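Local coordinates for protein glycerol-3-phosphate dehydrogenase [NAD(+)] (Dunaliella salina, PDB 6IUY) that couples a probable NAD-dependent glycerol-3-phosphate dehydrogenase to a haloacid dehalogenase-like phosphatase domain, converting dihydroxyacetone phosphate directly to glycerol, at residues A[118-122]-A[146-150]. Sequence-based numbering, arbitrary orientation.
Sequences IAALK and LKIPA
Ile-118 and Leu-146 meet through their outer methyl groups, the two side chains crossing at about a right angle. Ile-118 CD1 lies 3.2 Å from Leu-146 CD1, tighter than usual van der Waals contact, and 4.0 Å from Leu-146 CD2, which places it against the fork of the leucine. The extended outer arm of Ile-118 (chi2 169°) accounts for this reach, while its other branch turns to the next apolar neighbour: CG2 comes within 4.4 Å of Ile-148 CD1, a looser touch. Both isoleucines also rest on Val-128 of strand 127-131, so the apolar patch continues down onto the sheet, and Leu-146 packs in addition on Leu-110.

One turn further along the helix, Lys-122 reaches toward the carbonyl oxygens of 146-147. Its CD passes 4.1 Å from Leu-146 O, and a bend at chi3 (81°) brings CE to 3.6 Å from Lys-147 O. NZ is modelled too close to that oxygen for a hydrogen bond to be assigned, so its position is doubtful. Lys-147 has positive phi (65°) and is the C-prime residue of a Schellman motif, with Ile-148 N directed to Ala-143 O and Lys-147 N to Ser-144 O. The contact thus joins helix 114-123 to the Schellman-capped end of helix 136-145, two helices flanking strand 127-131 in sequence within the parallel-sheet, Rossmann-like fold of the haloacid dehalogenase family.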
loop_
_atom_site.group_PDB
_atom_site.type_symbol
_atom_site.label_atom_id
_atom_site.label_comp_id
_atom_site.label_asym_id
_atom_site.label_seq_id
_atom_site.Cartn_x
_atom_site.Cartn_y
_atom_site.Cartn_z
ATOM N N ILE A 118 -33.514 -24.246 2.195
ATOM C CA ILE A 118 -32.406 -24.030 1.284
ATOM C C ILE A 118 -32.007 -22.543 1.295
ATOM O O ILE A 118 -30.818 -22.221 1.308
ATOM C CB ILE A 118 -32.753 -24.534 -0.144
ATOM C CG1 ILE A 118 -32.713 -26.072 -0.160
ATOM C CG2 ILE A 118 -31.773 -23.981 -1.173
ATOM C CD1 ILE A 118 -33.277 -26.728 -1.420
ATOM N N ALA A 119 -32.994 -21.645 1.331
ATOM C CA ALA A 119 -32.729 -20.203 1.437
ATOM C C ALA A 119 -31.925 -19.864 2.686
ATOM O O ALA A 119 -30.990 -19.063 2.637
ATOM C CB ALA A 119 -34.023 -19.423 1.433
ATOM N N ALA A 120 -32.299 -20.477 3.804
ATOM C CA ALA A 120 -31.603 -20.279 5.059
ATOM C C ALA A 120 -30.138 -20.708 4.955
ATOM O O ALA A 120 -29.232 -19.992 5.405
ATOM C CB ALA A 120 -32.302 -21.045 6.175
ATOM N N LEU A 121 -29.907 -21.885 4.379
ATOM C CA LEU A 121 -28.547 -22.395 4.235
ATOM C C LEU A 121 -27.713 -21.416 3.397
ATOM O O LEU A 121 -26.610 -21.040 3.789
ATOM C CB LEU A 121 -28.548 -23.800 3.611
ATOM C CG LEU A 121 -29.156 -24.923 4.466
ATOM C CD1 LEU A 121 -29.492 -26.135 3.610
ATOM C CD2 LEU A 121 -28.227 -25.328 5.615
ATOM N N LYS A 122 -28.241 -20.975 2.266
ATOM C CA LYS A 122 -27.460 -20.096 1.406
ATOM C C LYS A 122 -27.184 -18.739 2.103
ATOM O O LYS A 122 -26.104 -18.166 1.962
ATOM C CB LYS A 122 -28.172 -19.918 0.057
ATOM C CG LYS A 122 -28.421 -21.271 -0.651
ATOM C CD LYS A 122 -28.810 -21.154 -2.120
ATOM C CE LYS A 122 -27.588 -20.951 -2.995
ATOM N NZ LYS A 122 -27.948 -21.015 -4.437
ATOM N N LEU A 146 -34.663 -22.696 -6.804
ATOM C CA LEU A 146 -34.047 -22.625 -5.483
ATOM C C LEU A 146 -32.801 -21.737 -5.486
ATOM O O LEU A 146 -32.077 -21.666 -4.490
ATOM C CB LEU A 146 -33.692 -24.029 -4.982
ATOM C CG LEU A 146 -34.882 -24.957 -4.714
ATOM C CD1 LEU A 146 -34.392 -26.354 -4.433
ATOM C CD2 LEU A 146 -35.739 -24.430 -3.551
ATOM N N LYS A 147 -32.555 -21.059 -6.603
ATOM C CA LYS A 147 -31.361 -20.225 -6.730
ATOM C C LYS A 147 -30.090 -21.069 -6.685
ATOM O O LYS A 147 -29.032 -20.583 -6.280
ATOM C CB LYS A 147 -31.311 -19.158 -5.618
ATOM C CG LYS A 147 -32.575 -18.321 -5.478
ATOM C CD LYS A 147 -33.115 -17.923 -6.852
ATOM C CE LYS A 147 -34.331 -17.004 -6.744
ATOM N NZ LYS A 147 -34.947 -16.762 -8.088
ATOM N N ILE A 148 -30.189 -22.338 -7.073
ATOM C CA ILE A 148 -29.000 -23.174 -7.133
ATOM C C ILE A 148 -28.472 -23.176 -8.561
ATOM O O ILE A 148 -29.206 -23.464 -9.506
ATOM C CB ILE A 148 -29.277 -24.612 -6.656
ATOM C CG1 ILE A 148 -29.919 -24.593 -5.273
ATOM C CG2 ILE A 148 -27.992 -25.423 -6.622
ATOM C CD1 ILE A 148 -30.004 -25.934 -4.645
ATOM N N PRO A 149 -27.195 -22.834 -8.725
ATOM C CA PRO A 149 -26.612 -22.762 -10.066
ATOM C C PRO A 149 -26.443 -24.150 -10.680
ATOM O O PRO A 149 -26.302 -25.139 -9.950
ATOM C CB PRO A 149 -25.257 -22.090 -9.820
ATOM C CG PRO A 149 -24.920 -22.455 -8.401
ATOM C CD PRO A 149 -26.229 -22.481 -7.672
ATOM N N ALA A 150 -26.474 -24.217 -12.008
ATOM C CA ALA A 150 -26.297 -25.476 -12.716
ATOM C C ALA A 150 -24.934 -26.070 -12.362
ATOM O O ALA A 150 -24.734 -27.281 -12.400
ATOM C CB ALA A 150 -26.432 -25.264 -14.223
#